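Local coordinates for protein 2-hydroxyhepta-2,4-diene-1,7-dioate isomerase (Mycobacterium marinum, PDB 3QDF) that binds zinc and probably acts as an isomerase or hydrolase of the fumarylacetoacetate hydrolase family, with a proposed role in homoprotocatechuate breakdown, at residues Gly122-Val127 against Ala204-Met209; Met5-Ile10 against Arg34-His39. One frame throughout, in Å; residues are numbered along the deposited sequence.

Contact 1. Residues Gly122-Val127 against Ala204-Met209; sequences GELAIV and ARTSLM. With ZN (zinc ion), chain B.
Leu-124 holds its CG trans to the backbone N (chi1 172°), and this carries the isobutyl group across to Thr-206 and Met-209. In Thr-206, chi1 of 61° sets CG2 opposite the carbonyl carbon and turns this methyl to the leucine. Leu-124 CD2 lies 4.3 Å from Thr-206 CG2 and 4.5 Å from Met-209 SD. The contact is small, apolar and rather loose, and no hydrogen bond crosses it. Thr-206 OG1 is hydrogen-bonded to Pro-187 O and to Leu-190 N. Val-213 of helix 213-223 also touches Leu-124, and Ile-216 touches Met-209. This is the metal-bearing core of the fumarylacetoacetate hydrolase fold, where strand 118-128 meets the 3-10 turn 206-208 and the loop residue Met-209, just after strand 199-205. Along 118-128 neighbouring side chains alternate, and Glu-123 points away from the contact to a zinc ion. Its carboxylate is monodentate: OE2 binds the zinc at 2.0 Å, while OE1 stays 3.3 Å from the metal. OE1 accepts a 2.6 Å hydrogen bond from a water that itself sits 2.3 Å from the zinc. Gly-235 N also bonds to OE1, and Glu-121 and Asp-152 are further zinc ligands.

Contact 2. Residues Met5-Ile10 against Arg34-His39; sequences MRLGRI and REIAEH
Ile-36 is the centre of this contact, and its CD1 methyl meets both Leu-7 and Met-5. Its CG1 lies trans to the carbonyl carbon (chi1 -78°), and the chain is extended beyond it, which pushes CD1 out toward segment 5-10. Leu-7 crosses the isoleucine side chain at about a right angle. Leu-7 CD1 and Ile-36 CD1 are 3.4 Å apart, tighter than a usual methyl contact. The leucine starts off to one side, and its CD1 branch makes the approach. Met-5, just before strand 6-12, meets Ile-36 tip to tip, with Met-5 CE 3.6 Å from Ile-36 CD1. A bend at the last torsion of Met-5 (chi3 -93°) places that methyl. Ile-10 lies at the far end of its segment. It points toward 34-39 but approaches less closely, with Ile-10 CD1 5.2 Å from Glu-35 CB. The acid end of Glu-35 is held by a salt bridge to Arg-49 and a hydrogen bond from Thr-47. No hydrogen bond joins the two segments, because each strand pairs with 15-22 instead. The backbone of Leu-7 also bonds to Ile-181, which ties strand 6-12 to strand 175-182. Met-5, Leu-7 and Ile-36 thus meet across the intervening strand 15-22, between the first and third strands. This is the arrangement of an antiparallel beta meander, here in the Rv2993c-like N-terminal region.

In the fold
Contact 2 closes before contact 1 opens, so the two come in series along the chain. Their centres are 24 Å apart, and the nearest atoms are about 7 Å apart without touching. Contact 2 belongs to the Rv2993c-like N-terminal region, contact 1 to the fumarylacetoacetate hydrolase region. A strand path links them: 6-12 pairs with 175-182, which pairs with 144-155, which pairs with 118-128. The N-terminal meander is thus continued by hydrogen bonding into the strands that carry Glu-121, Glu-123 and Asp-152. The 204-209 segment of contact 1 begins on strand 199-205, an outermost strand of a five-stranded sheet that carries Glu-191 and His-203, ligands of the second zinc. Contact 2 is remote from both metal sites.

Contact 1. Residues Gly122-Val127 against Ala204-Met209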
# COMPACT_ATOMS: atom_id res chain seq x y z
N GLY A 122 3.14 8.94 0.27
CA GLY A 122 3.81 7.64 0.22
C GLY A 122 3.88 7.04 1.61
O GLY A 122 4.27 7.73 2.55
N GLU A 123 3.48 5.77 1.73
CA GLU A 123 3.41 5.11 3.04
C GLU A 123 3.77 3.63 2.98
O GLU A 123 3.38 2.91 2.04
CB GLU A 123 2.00 5.24 3.65
CG GLU A 123 1.45 6.65 3.55
CD GLU A 123 0.33 6.98 4.51
OE1 GLU A 123 -0.12 6.12 5.33
OE2 GLU A 123 -0.11 8.14 4.43
N LEU A 124 4.47 3.18 4.02
CA LEU A 124 4.63 1.75 4.25
C LEU A 124 3.27 1.15 4.60
O LEU A 124 2.55 1.67 5.45
CB LEU A 124 5.63 1.51 5.38
CG LEU A 124 5.77 0.07 5.86
CD1 LEU A 124 6.58 -0.76 4.84
CD2 LEU A 124 6.38 0.01 7.29
N ALA A 125 2.93 0.05 3.95
CA ALA A 125 1.67 -0.61 4.25
C ALA A 125 1.90 -1.99 4.87
O ALA A 125 2.75 -2.77 4.42
CB ALA A 125 0.85 -0.73 2.99
N ILE A 126 1.10 -2.27 5.90
CA ILE A 126 1.07 -3.58 6.54
C ILE A 126 -0.07 -4.38 5.94
O ILE A 126 -1.17 -3.85 5.77
CB ILE A 126 0.75 -3.44 8.04
CG1 ILE A 126 1.76 -2.52 8.73
CG2 ILE A 126 0.71 -4.82 8.73
CD1 ILE A 126 1.28 -2.00 10.11
N VAL A 127 0.19 -5.64 5.60
CA VAL A 127 -0.90 -6.55 5.23
C VAL A 127 -1.05 -7.61 6.32
O VAL A 127 -0.08 -8.30 6.67
CB VAL A 127 -0.67 -7.19 3.84
CG1 VAL A 127 -1.87 -8.03 3.46
CG2 VAL A 127 -0.45 -6.07 2.80
N ALA A 204 12.78 9.70 3.31
CA ALA A 204 12.93 9.44 4.74
C ALA A 204 12.97 7.96 5.05
O ALA A 204 12.77 7.13 4.17
CB ALA A 204 11.79 10.13 5.53
N ARG A 205 13.26 7.61 6.29
CA ARG A 205 13.34 6.20 6.70
C ARG A 205 12.21 5.89 7.68
O ARG A 205 11.83 6.75 8.48
CB ARG A 205 14.71 5.88 7.31
CG ARG A 205 15.90 6.29 6.45
CD ARG A 205 17.20 5.70 7.00
NE ARG A 205 17.22 4.25 6.82
CZ ARG A 205 17.57 3.62 5.70
NH1 ARG A 205 17.53 2.29 5.63
NH2 ARG A 205 17.95 4.32 4.63
N THR A 206 11.69 4.67 7.61
CA THR A 206 10.63 4.24 8.52
C THR A 206 11.08 4.24 9.99
O THR A 206 10.24 4.17 10.88
CB THR A 206 10.09 2.84 8.13
OG1 THR A 206 11.15 1.87 8.22
CG2 THR A 206 9.52 2.86 6.70
N SER A 207 12.39 4.35 10.24
CA SER A 207 12.90 4.45 11.61
C SER A 207 12.49 5.79 12.26
O SER A 207 12.67 5.97 13.47
CB SER A 207 14.42 4.26 11.68
OG SER A 207 15.09 5.10 10.76
N LEU A 208 11.95 6.70 11.46
CA LEU A 208 11.44 7.97 11.97
C LEU A 208 9.96 7.94 12.34
O LEU A 208 9.38 8.97 12.71
CB LEU A 208 11.71 9.10 10.96
CG LEU A 208 13.18 9.45 10.66
CD1 LEU A 208 13.23 10.42 9.48
CD2 LEU A 208 13.91 10.06 11.88
N MET A 209 9.32 6.77 12.22
CA MET A 209 7.93 6.61 12.66
C MET A 209 7.81 6.81 14.16
O MET A 209 8.61 6.27 14.93
CB MET A 209 7.36 5.24 12.27
CG MET A 209 7.12 5.09 10.77
SD MET A 209 6.89 3.37 10.22
CE MET A 209 5.27 3.03 10.90
ZN ZN B . -1.71 9.05 5.27
O HOH W 1 -2.09 7.21 6.56

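Contact 2. Residues Met5-Ile10 against Arg34-His39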
# COMPACT_ATOMS: atom_id res chain seq x y z
N MET A 5 8.95 -14.41 0.48
CA MET A 5 8.40 -14.20 -0.87
C MET A 5 7.83 -12.80 -1.19
O MET A 5 7.60 -11.99 -0.30
CB MET A 5 7.36 -15.29 -1.22
CG MET A 5 5.95 -15.11 -0.64
SD MET A 5 4.79 -16.38 -1.28
CE MET A 5 4.11 -15.54 -2.67
N ARG A 6 7.61 -12.55 -2.47
CA ARG A 6 6.84 -11.41 -2.92
C ARG A 6 5.50 -11.95 -3.37
O ARG A 6 5.43 -12.61 -4.41
CB ARG A 6 7.50 -10.70 -4.10
CG ARG A 6 8.91 -10.26 -3.92
CD ARG A 6 9.28 -9.38 -5.13
NE ARG A 6 10.68 -9.01 -5.11
CZ ARG A 6 11.65 -9.68 -5.73
NH1 ARG A 6 11.37 -10.78 -6.43
NH2 ARG A 6 12.90 -9.25 -5.64
N LEU A 7 4.46 -11.67 -2.60
CA LEU A 7 3.11 -12.10 -2.95
C LEU A 7 2.41 -11.01 -3.73
O LEU A 7 2.26 -9.89 -3.24
CB LEU A 7 2.31 -12.42 -1.68
CG LEU A 7 0.86 -12.85 -1.94
CD1 LEU A 7 0.84 -14.27 -2.58
CD2 LEU A 7 -0.00 -12.81 -0.68
N GLY A 8 1.96 -11.35 -4.93
CA GLY A 8 1.18 -10.42 -5.76
C GLY A 8 -0.07 -11.08 -6.35
O GLY A 8 -0.35 -12.27 -6.12
N ARG A 9 -0.82 -10.30 -7.11
CA ARG A 9 -1.97 -10.80 -7.83
C ARG A 9 -1.80 -10.46 -9.30
O ARG A 9 -1.30 -9.39 -9.65
CB ARG A 9 -3.25 -10.19 -7.29
CG ARG A 9 -3.71 -10.83 -6.00
CD ARG A 9 -4.90 -10.08 -5.38
NE ARG A 9 -6.16 -10.29 -6.12
CZ ARG A 9 -6.74 -9.39 -6.91
NH1 ARG A 9 -6.20 -8.20 -7.12
NH2 ARG A 9 -7.89 -9.69 -7.51
N ILE A 10 -2.21 -11.39 -10.16
CA ILE A 10 -1.99 -11.26 -11.59
C ILE A 10 -3.23 -11.64 -12.39
O ILE A 10 -4.04 -12.48 -11.97
CB ILE A 10 -0.77 -12.13 -12.08
CG1 ILE A 10 -1.04 -13.64 -11.86
CG2 ILE A 10 0.54 -11.65 -11.42
CD1 ILE A 10 -0.01 -14.60 -12.50
N ARG A 34 4.98 -16.93 -10.44
CA ARG A 34 4.70 -18.34 -10.15
C ARG A 34 3.31 -18.47 -9.52
O ARG A 34 3.09 -18.09 -8.36
CB ARG A 34 5.78 -18.88 -9.21
CG ARG A 34 5.64 -20.35 -8.83
CD ARG A 34 6.96 -20.89 -8.26
NE ARG A 34 8.12 -20.49 -9.05
CZ ARG A 34 8.61 -21.17 -10.08
NH1 ARG A 34 8.06 -22.31 -10.47
NH2 ARG A 34 9.66 -20.71 -10.74
N GLU A 35 2.36 -18.99 -10.30
CA GLU A 35 0.96 -19.05 -9.90
C GLU A 35 0.72 -19.86 -8.61
O GLU A 35 1.17 -20.99 -8.47
CB GLU A 35 0.10 -19.62 -11.04
CG GLU A 35 -1.40 -19.36 -10.89
CD GLU A 35 -2.25 -20.04 -11.97
OE1 GLU A 35 -1.90 -21.16 -12.44
OE2 GLU A 35 -3.28 -19.45 -12.33
N ILE A 36 0.01 -19.24 -7.68
CA ILE A 36 -0.35 -19.87 -6.42
C ILE A 36 -1.71 -20.54 -6.60
O ILE A 36 -2.63 -19.98 -7.22
CB ILE A 36 -0.34 -18.82 -5.25
CG1 ILE A 36 1.11 -18.57 -4.82
CG2 ILE A 36 -1.16 -19.29 -4.05
CD1 ILE A 36 1.32 -17.32 -4.06
N ALA A 37 -1.82 -21.76 -6.06
CA ALA A 37 -3.08 -22.49 -6.09
C ALA A 37 -3.86 -22.18 -4.82
O ALA A 37 -4.94 -21.59 -4.88
CB ALA A 37 -2.85 -24.01 -6.24
N GLU A 38 -3.31 -22.57 -3.67
CA GLU A 38 -4.03 -22.40 -2.40
C GLU A 38 -3.20 -21.77 -1.29
O GLU A 38 -1.96 -21.71 -1.37
CB GLU A 38 -4.59 -23.76 -1.94
CG GLU A 38 -5.57 -24.39 -2.92
CD GLU A 38 -6.23 -25.64 -2.35
OE1 GLU A 38 -6.92 -25.53 -1.31
OE2 GLU A 38 -6.08 -26.73 -2.95
N HIS A 39 -3.90 -21.31 -0.25
CA HIS A 39 -3.29 -20.79 0.99
C HIS A 39 -2.34 -19.57 0.82
O HIS A 39 -1.22 -19.58 1.34
CB HIS A 39 -2.62 -21.93 1.76
CG HIS A 39 -3.38 -23.22 1.72
ND1 HIS A 39 -4.66 -23.34 2.21
CD2 HIS A 39 -3.05 -24.45 1.25
CE1 HIS A 39 -5.09 -24.58 2.04
NE2 HIS A 39 -4.12 -25.27 1.46